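5-formaminoimidazole-4-carboxamide-1-(beta)-D-ribofuranosyl 5'-monophosphate synthetase (Methanocaldococcus jannaschii, PDB 2R7L) catalyses the ATP- and formate-dependent formylation of AICAR to FAICAR in purine biosynthesis, without folates, as a hexameric ligase of the ATP-grasp superfamily. Local coordinates at residues S145-D150 against E174-A179; L119-E124 against K283-P288; K348-L351 against M355-K358. All coordinates share one frame; numbering follows the deposited sequence.

Interaction 1: S145-D150 against E174-A179; sequences SPEDID and EFYKKA
Pro146 lays its ring against the ring of Phe175, and this is the tightly packed half of the contact. Pro146 CG stands over one face of the aromatic ring, 3.6 Å from the centroid of the Phe175 ring. The approach is 15° off the ring normal, a CH-pi contact. The nearest ring atom is Phe175 CE2, at 3.5 Å from Pro146 CG. Phe175 turns its CG anti to the backbone N (chi1 178°), which carries the ring from helix 172-184 across to the proline. Ile198 of strand 197-200 touches both residues, and Phe167 meets the Phe175 ring edge-to-face. Phe175 is thus buried between the loop and the small antiparallel sheet of the ATP-grasp region. Its side chain is about 6 Å from that of Phe157, which binds ATP.

The other half is polar and exposed. Tyr176 OH donates a short hydrogen bond of 2.6 Å to Glu147 OE2. The oxygen takes it on its syn lone pair, the side of Glu147 OE1. It lies at the edge of the phenol ring and in its plane, and the carboxylate and ring planes are 30° apart. The Glu147 chain is bent at chi2, which folds the carboxylate back to the tyrosine. Between the two halves sits Pro146 CB, 3.5 Å from Tyr176 OH.

Asp148 N bonds to Ser145 O and Ser145 OG bonds to Asp148 OD2, which probably steadies the turn carrying Pro146 and Glu147. Pro146 O also accepts a bond from Thr172 OG1, near the start of the helix. The apolar half rests the loop on the buried Phe175 ring, while the phenol-carboxylate bond joins loop and helix at the exposed side. That bond would probably favour a charged Glu147.

Interaction 2: L119-E124 against K283-P288; sequences LRWESE and KELVPP
Trp121 spreads its indole across Leu285 and Val286, joining the loop before helix 125-135 to the end of helix 268-285. From Trp121 CB the side chain heads toward that helix end. CG lies anti to the carbonyl carbon (chi1 -75°) and begins the five-membered ring, which lies beneath Val286. Trp121 CG is 4.0 Å from Val286 CG2. Next come CD1 and NE1, which pass under the same methyl. Trp121 NE1 also has Val286 CG1 at 4.1 Å. The closest approach is at the ring fusion, where Trp121 CE2 is 3.6 Å and Trp121 CD2 3.7 Å from Val286 CG2. This methyl sits over the centre of the five-membered ring, 13° off its normal, a CH-pi contact.

Trp121 CZ2 is still within its reach, 4.0 Å from Val286 CG2. Further out, at the tip of the six-membered ring, Trp121 CH2 meets Leu285 CB at 3.9 Å. Beside it, Trp121 CZ3 meets Leu285 CD1 at 3.8 Å. The leucine comes obliquely, its side chain crossing that of the tryptophan at about a right angle.

Leu127 and Leu131 of helix 125-135 also touch the indole. A salt bridge from Glu122 to Arg314 is a polar tie from the same loop to the chain just after strand 306-312. Val286 is the first residue to leave the helical conformation. The Trp121 side chain is about 10 Å from that of Glu310, a predicted magnesium ligand.

No hydrogen bond crosses the contact. Its cohesion comes from dispersion and from C-H groups facing the indole pi system, so between these two segments the contact is apolar.

Interaction 3: K348-L351 against M355-K358; sequences KMAL and MIDK
Ala350 and Ile356 bury the most surface here, with Met355 next. Ala350 supplies the polar link at the end of helix 339-353: Met355 N donates to Ala350 O at 2.9 Å, with an N-H...O angle of 158°. The donor is tilted 30° from the carbonyl plane.

Ile356 supplies the apolar link. Its CG1 branch is anti to the backbone N (chi1 -150°), which brings CD1 back to the helix. There Ile356 CD1 meets Ala350 CB at 4.0 Å. Ile356 CD1 also meets Leu351 CD2 at 3.8 Å. The Leu351 and Ile356 side chains lie side by side and point the same way. Phe11 of helix 4-11 touches both, so the pair faces the N-terminal helix.

The extended Met355 side chain leaves the contact and packs on Met355 of a neighbouring subunit. Met349 packs on Leu353 of that neighbouring subunit. The contact thus borders a subunit interface in the hexamer.

A 6→1 N-H to C=O bond of this kind, with an apolar residue beyond it folded back on the helix, is a known way of ending a helix at its C-terminus.

Interaction 2 joins the loop before helix 125-135 to the end of helix 268-285, and interaction 1 falls between its two halves in sequence. Interaction 3 comes last, at the end of helix 339-353. Interactions 1 and 3 lie on opposite sides of the chain's centre, with centres about 51 Å apart. Interaction 2 lies nearer the middle, its centre about 32 Å from that of interaction 1 and about 21 Å from that of interaction 3. Interaction 1 lies beside the small antiparallel sheet, which carries ATP-binding residues, and interaction 3 at a subunit interface. Interaction 1 is thus remote from the other two, while interactions 2 and 3 approach to about 6 Å at their nearest atoms without touching.

Interaction 1: S145-D150 against E174-A179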
loop_
_atom_site.group_PDB
_atom_site.type_symbol
_atom_site.label_atom_id
_atom_site.label_comp_id
_atom_site.label_asym_id
_atom_site.label_seq_id
_atom_site.Cartn_x
_atom_site.Cartn_y
_atom_site.Cartn_z
ATOM N N SER A 145 -21.016 47.049 24.833
ATOM C CA SER A 145 -21.020 47.045 26.296
ATOM C C SER A 145 -22.095 46.132 26.875
ATOM O O SER A 145 -23.051 45.780 26.187
ATOM C CB SER A 145 -21.186 48.470 26.839
ATOM O OG SER A 145 -22.353 49.081 26.317
ATOM N N PRO A 146 -21.930 45.734 28.146
ATOM C CA PRO A 146 -22.910 44.923 28.861
ATOM C C PRO A 146 -24.344 45.451 28.751
ATOM O O PRO A 146 -25.294 44.680 28.869
ATOM C CB PRO A 146 -22.430 44.992 30.309
ATOM C CG PRO A 146 -20.965 45.216 30.207
ATOM C CD PRO A 146 -20.744 46.031 28.970
ATOM N N GLU A 147 -24.499 46.749 28.509
ATOM C CA GLU A 147 -25.830 47.353 28.399
ATOM C C GLU A 147 -26.522 47.057 27.066
ATOM O O GLU A 147 -27.723 47.284 26.921
ATOM C CB GLU A 147 -25.769 48.869 28.655
ATOM C CG GLU A 147 -25.719 49.252 30.137
ATOM C CD GLU A 147 -24.455 48.761 30.835
ATOM O OE1 GLU A 147 -23.372 48.806 30.213
ATOM O OE2 GLU A 147 -24.540 48.331 32.008
ATOM N N ASP A 148 -25.771 46.539 26.099
ATOM C CA ASP A 148 -26.322 46.272 24.775
ATOM C C ASP A 148 -26.878 44.849 24.631
ATOM O O ASP A 148 -27.473 44.513 23.604
ATOM C CB ASP A 148 -25.276 46.554 23.697
ATOM C CG ASP A 148 -24.986 48.038 23.538
ATOM O OD1 ASP A 148 -25.933 48.801 23.237
ATOM O OD2 ASP A 148 -23.811 48.439 23.703
ATOM N N ILE A 149 -26.693 44.031 25.667
ATOM C CA ILE A 149 -27.125 42.635 25.648
ATOM C C ILE A 149 -28.636 42.538 25.472
ATOM O O ILE A 149 -29.396 43.061 26.286
ATOM C CB ILE A 149 -26.751 41.896 26.954
ATOM C CG1 ILE A 149 -25.254 41.611 27.046
ATOM C CG2 ILE A 149 -27.480 40.570 27.027
ATOM C CD1 ILE A 149 -24.371 42.661 26.458
ATOM N N ASP A 150 -29.070 41.871 24.410
ATOM C CA ASP A 150 -30.493 41.685 24.143
ATOM C C ASP A 150 -30.780 40.219 23.834
ATOM O O ASP A 150 -31.869 39.862 23.390
ATOM C CB ASP A 150 -30.931 42.563 22.972
ATOM C CG ASP A 150 -30.204 42.223 21.680
ATOM O OD1 ASP A 150 -29.351 41.311 21.694
ATOM O OD2 ASP A 150 -30.483 42.866 20.648
ATOM N N GLU A 174 -27.332 39.893 34.475
ATOM C CA GLU A 174 -26.586 38.647 34.599
ATOM C C GLU A 174 -25.096 38.848 34.334
ATOM O O GLU A 174 -24.249 38.271 35.019
ATOM C CB GLU A 174 -27.147 37.580 33.668
ATOM C CG GLU A 174 -26.319 36.319 33.657
ATOM C CD GLU A 174 -27.101 35.114 33.194
ATOM O OE1 GLU A 174 -27.855 35.228 32.200
ATOM O OE2 GLU A 174 -26.951 34.050 33.830
ATOM N N PHE A 175 -24.776 39.682 33.349
ATOM C CA PHE A 175 -23.382 39.988 33.062
ATOM C C PHE A 175 -22.622 40.405 34.325
ATOM O O PHE A 175 -21.531 39.896 34.594
ATOM C CB PHE A 175 -23.266 41.074 31.987
ATOM C CG PHE A 175 -21.847 41.467 31.683
ATOM C CD1 PHE A 175 -21.226 41.034 30.521
ATOM C CD2 PHE A 175 -21.126 42.255 32.567
ATOM C CE1 PHE A 175 -19.919 41.388 30.247
ATOM C CE2 PHE A 175 -19.817 42.607 32.300
ATOM C CZ PHE A 175 -19.212 42.174 31.136
ATOM N N TYR A 176 -23.194 41.328 35.100
ATOM C CA TYR A 176 -22.508 41.837 36.294
ATOM C C TYR A 176 -22.527 40.842 37.446
ATOM O O TYR A 176 -21.564 40.743 38.210
ATOM C CB TYR A 176 -23.081 43.188 36.738
ATOM C CG TYR A 176 -22.879 44.295 35.732
ATOM C CD1 TYR A 176 -21.612 44.777 35.447
ATOM C CD2 TYR A 176 -23.957 44.855 35.068
ATOM C CE1 TYR A 176 -21.422 45.786 34.524
ATOM C CE2 TYR A 176 -23.776 45.867 34.143
ATOM C CZ TYR A 176 -22.504 46.327 33.875
ATOM O OH TYR A 176 -22.318 47.344 32.957
ATOM N N LYS A 177 -23.621 40.102 37.570
ATOM C CA LYS A 177 -23.707 39.059 38.582
ATOM C C LYS A 177 -22.545 38.083 38.392
ATOM O O LYS A 177 -21.848 37.736 39.346
ATOM C CB LYS A 177 -25.056 38.336 38.484
ATOM C CG LYS A 177 -25.471 37.567 39.736
ATOM C CD LYS A 177 -24.803 36.200 39.816
ATOM C CE LYS A 177 -25.247 35.430 41.054
ATOM N NZ LYS A 177 -24.480 34.161 41.219
ATOM N N LYS A 178 -22.327 37.667 37.146
ATOM C CA LYS A 178 -21.275 36.701 36.830
ATOM C C LYS A 178 -19.868 37.286 36.866
ATOM O O LYS A 178 -18.942 36.659 37.384
ATOM C CB LYS A 178 -21.541 36.023 35.487
ATOM C CG LYS A 178 -22.403 34.788 35.628
ATOM C CD LYS A 178 -22.963 34.333 34.306
ATOM C CE LYS A 178 -23.797 33.086 34.506
ATOM N NZ LYS A 178 -24.161 32.468 33.210
ATOM N N ALA A 179 -19.707 38.481 36.308
ATOM C CA ALA A 179 -18.424 39.168 36.382
ATOM C C ALA A 179 -17.970 39.258 37.836
ATOM O O ALA A 179 -16.843 38.890 38.161
ATOM C CB ALA A 179 -18.522 40.547 35.765
#

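Interaction 2: L119-E124 against K283-P288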
loop_
_atom_site.group_PDB
_atom_site.type_symbol
_atom_site.label_atom_id
_atom_site.label_comp_id
_atom_site.label_asym_id
_atom_site.label_seq_id
_atom_site.Cartn_x
_atom_site.Cartn_y
_atom_site.Cartn_z
ATOM N N LEU A 119 0.664 36.443 10.363
ATOM C CA LEU A 119 0.546 35.836 11.677
ATOM C C LEU A 119 0.042 36.860 12.692
ATOM O O LEU A 119 -0.467 36.503 13.756
ATOM C CB LEU A 119 1.890 35.250 12.127
ATOM C CG LEU A 119 2.476 34.103 11.286
ATOM C CD1 LEU A 119 3.765 33.588 11.908
ATOM C CD2 LEU A 119 1.478 32.968 11.111
ATOM N N ARG A 120 0.190 38.134 12.351
ATOM C CA ARG A 120 -0.223 39.213 13.231
ATOM C C ARG A 120 -1.725 39.435 13.110
ATOM O O ARG A 120 -2.383 39.833 14.065
ATOM C CB ARG A 120 0.539 40.493 12.897
ATOM C CG ARG A 120 0.747 41.383 14.096
ATOM C CD ARG A 120 1.561 42.603 13.755
ATOM N NE ARG A 120 2.967 42.508 14.153
ATOM C CZ ARG A 120 3.391 42.206 15.376
ATOM N NH1 ARG A 120 4.691 42.172 15.632
ATOM N NH2 ARG A 120 2.527 41.921 16.341
ATOM N N TRP A 121 -2.265 39.154 11.932
ATOM C CA TRP A 121 -3.695 39.272 11.705
ATOM C C TRP A 121 -4.508 38.164 12.381
ATOM O O TRP A 121 -5.739 38.211 12.394
ATOM C CB TRP A 121 -3.983 39.314 10.209
ATOM C CG TRP A 121 -3.627 40.627 9.588
ATOM C CD1 TRP A 121 -2.391 41.213 9.549
ATOM C CD2 TRP A 121 -4.519 41.527 8.921
ATOM N NE1 TRP A 121 -2.463 42.420 8.894
ATOM C CE2 TRP A 121 -3.757 42.636 8.501
ATOM C CE3 TRP A 121 -5.890 41.501 8.639
ATOM C CZ2 TRP A 121 -4.321 43.708 7.813
ATOM C CZ3 TRP A 121 -6.449 42.563 7.952
ATOM C CH2 TRP A 121 -5.666 43.653 7.548
ATOM N N GLU A 122 -3.822 37.172 12.943
ATOM C CA GLU A 122 -4.503 36.091 13.657
ATOM C C GLU A 122 -4.414 36.325 15.156
ATOM O O GLU A 122 -5.128 35.705 15.936
ATOM C CB GLU A 122 -3.902 34.721 13.306
ATOM C CG GLU A 122 -2.539 34.454 13.949
ATOM C CD GLU A 122 -2.103 32.995 13.880
ATOM O OE1 GLU A 122 -1.016 32.682 14.415
ATOM O OE2 GLU A 122 -2.840 32.165 13.301
ATOM N N SER A 123 -3.526 37.226 15.552
ATOM C CA SER A 123 -3.292 37.496 16.962
ATOM C C SER A 123 -4.192 38.615 17.463
ATOM O O SER A 123 -4.552 38.649 18.635
ATOM C CB SER A 123 -1.832 37.885 17.189
ATOM O OG SER A 123 -1.520 39.077 16.483
ATOM N N GLU A 124 -4.550 39.528 16.567
ATOM C CA GLU A 124 -5.320 40.705 16.937
ATOM C C GLU A 124 -6.765 40.595 16.484
ATOM O O GLU A 124 -7.050 40.462 15.292
ATOM C CB GLU A 124 -4.666 41.970 16.373
ATOM C CG GLU A 124 -3.280 42.238 16.947
ATOM C CD GLU A 124 -2.501 43.272 16.156
ATOM O OE1 GLU A 124 -1.285 43.426 16.412
ATOM O OE2 GLU A 124 -3.103 43.928 15.279
ATOM N N LYS A 283 -5.248 38.270 0.152
ATOM C CA LYS A 283 -4.303 38.655 -0.894
ATOM C C LYS A 283 -4.197 40.180 -0.979
ATOM O O LYS A 283 -3.097 40.728 -1.069
ATOM C CB LYS A 283 -4.726 38.074 -2.243
ATOM C CG LYS A 283 -4.348 36.612 -2.435
ATOM C CD LYS A 283 -4.916 36.056 -3.730
ATOM C CE LYS A 283 -4.412 34.644 -3.986
ATOM N NZ LYS A 283 -5.359 33.893 -4.851
ATOM N N GLU A 284 -5.347 40.852 -0.935
ATOM C CA GLU A 284 -5.412 42.314 -0.971
ATOM C C GLU A 284 -4.877 42.955 0.304
ATOM O O GLU A 284 -4.105 43.907 0.246
ATOM C CB GLU A 284 -6.851 42.780 -1.198
ATOM C CG GLU A 284 -7.487 42.282 -2.480
ATOM C CD GLU A 284 -8.961 42.617 -2.544
ATOM O OE1 GLU A 284 -9.454 43.264 -1.598
ATOM O OE2 GLU A 284 -9.631 42.236 -3.530
ATOM N N LEU A 285 -5.283 42.424 1.457
ATOM C CA LEU A 285 -4.966 43.052 2.738
ATOM C C LEU A 285 -3.580 42.728 3.282
ATOM O O LEU A 285 -2.970 43.562 3.960
ATOM C CB LEU A 285 -6.031 42.717 3.791
ATOM C CG LEU A 285 -7.506 42.970 3.453
ATOM C CD1 LEU A 285 -8.375 42.725 4.685
ATOM C CD2 LEU A 285 -7.731 44.376 2.902
ATOM N N VAL A 286 -3.080 41.522 3.014
ATOM C CA VAL A 286 -1.748 41.148 3.504
ATOM C C VAL A 286 -0.968 40.289 2.499
ATOM O O VAL A 286 -0.838 39.081 2.694
ATOM C CB VAL A 286 -1.819 40.362 4.839
ATOM C CG1 VAL A 286 -0.622 40.697 5.715
ATOM C CG2 VAL A 286 -3.122 40.636 5.571
ATOM N N PRO A 287 -0.422 40.916 1.439
ATOM C CA PRO A 287 0.241 40.165 0.365
ATOM C C PRO A 287 1.410 39.308 0.862
ATOM O O PRO A 287 2.179 39.750 1.727
ATOM C CB PRO A 287 0.739 41.267 -0.577
ATOM C CG PRO A 287 -0.144 42.446 -0.281
ATOM C CD PRO A 287 -0.389 42.368 1.193
ATOM N N PRO A 288 1.553 38.083 0.316
ATOM C CA PRO A 288 0.723 37.468 -0.725
ATOM C C PRO A 288 -0.566 36.807 -0.236
ATOM O O PRO A 288 -1.255 36.153 -1.021
ATOM C CB PRO A 288 1.646 36.398 -1.302
ATOM C CG PRO A 288 2.494 35.992 -0.152
ATOM C CD PRO A 288 2.665 37.206 0.719
#

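Interaction 3: K348-L351 against M355-K358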
loop_
_atom_site.group_PDB
_atom_site.type_symbol
_atom_site.label_atom_id
_atom_site.label_comp_id
_atom_site.label_asym_id
_atom_site.label_seq_id
_atom_site.Cartn_x
_atom_site.Cartn_y
_atom_site.Cartn_z
ATOM N N LYS A 348 8.411 20.236 -0.822
ATOM C CA LYS A 348 9.049 19.359 -1.800
ATOM C C LYS A 348 8.879 19.911 -3.212
ATOM O O LYS A 348 9.857 20.217 -3.887
ATOM C CB LYS A 348 8.463 17.946 -1.706
ATOM C CG LYS A 348 9.275 16.863 -2.398
ATOM C CD LYS A 348 8.513 15.550 -2.390
ATOM C CE LYS A 348 9.439 14.371 -2.547
ATOM N NZ LYS A 348 8.769 13.087 -2.193
ATOM N N MET A 349 7.632 20.057 -3.641
ATOM C CA MET A 349 7.315 20.585 -4.962
ATOM C C MET A 349 7.914 21.956 -5.263
ATOM O O MET A 349 8.295 22.233 -6.406
ATOM C CB MET A 349 5.807 20.658 -5.151
ATOM C CG MET A 349 5.200 19.396 -5.709
ATOM S SD MET A 349 3.458 19.638 -6.092
ATOM C CE MET A 349 3.530 20.958 -7.308
ATOM N N ALA A 350 7.963 22.824 -4.255
ATOM C CA ALA A 350 8.511 24.156 -4.447
ATOM C C ALA A 350 10.008 24.066 -4.738
ATOM O O ALA A 350 10.497 24.684 -5.684
ATOM C CB ALA A 350 8.245 25.030 -3.232
ATOM N N LEU A 351 10.726 23.296 -3.926
ATOM C CA LEU A 351 12.147 23.037 -4.163
ATOM C C LEU A 351 12.423 22.469 -5.560
ATOM O O LEU A 351 13.370 22.881 -6.224
ATOM C CB LEU A 351 12.698 22.085 -3.107
ATOM C CG LEU A 351 12.859 22.680 -1.714
ATOM C CD1 LEU A 351 13.122 21.594 -0.684
ATOM C CD2 LEU A 351 13.981 23.709 -1.728
ATOM N N MET A 355 10.701 27.375 -6.809
ATOM C CA MET A 355 9.667 28.344 -6.464
ATOM C C MET A 355 9.572 28.451 -4.961
ATOM O O MET A 355 8.489 28.641 -4.411
ATOM C CB MET A 355 8.314 27.909 -7.016
ATOM C CG MET A 355 8.201 28.004 -8.515
ATOM S SD MET A 355 6.639 27.339 -9.092
ATOM C CE MET A 355 6.677 27.861 -10.793
ATOM N N ILE A 356 10.710 28.324 -4.293
ATOM C CA ILE A 356 10.730 28.394 -2.851
ATOM C C ILE A 356 10.237 29.765 -2.396
ATOM O O ILE A 356 9.835 29.940 -1.247
ATOM C CB ILE A 356 12.138 28.142 -2.304
ATOM C CG1 ILE A 356 12.055 27.497 -0.922
ATOM C CG2 ILE A 356 12.948 29.431 -2.289
ATOM C CD1 ILE A 356 11.234 26.223 -0.914
ATOM N N ASP A 357 10.249 30.726 -3.315
ATOM C CA ASP A 357 9.879 32.094 -2.994
ATOM C C ASP A 357 8.362 32.265 -2.913
ATOM O O ASP A 357 7.870 33.273 -2.412
ATOM C CB ASP A 357 10.486 33.068 -4.010
ATOM C CG ASP A 357 9.906 32.904 -5.401
ATOM O OD1 ASP A 357 9.661 31.754 -5.823
ATOM O OD2 ASP A 357 9.702 33.929 -6.081
ATOM N N LYS A 358 7.619 31.281 -3.403
ATOM C CA LYS A 358 6.168 31.338 -3.317
ATOM C C LYS A 358 5.647 30.851 -1.958
ATOM O O LYS A 358 4.468 31.004 -1.655
ATOM C CB LYS A 358 5.520 30.536 -4.451
ATOM C CG LYS A 358 5.561 31.214 -5.817
ATOM C CD LYS A 358 4.962 30.307 -6.883
ATOM C CE LYS A 358 4.802 31.014 -8.221
ATOM N NZ LYS A 358 3.574 31.859 -8.267
#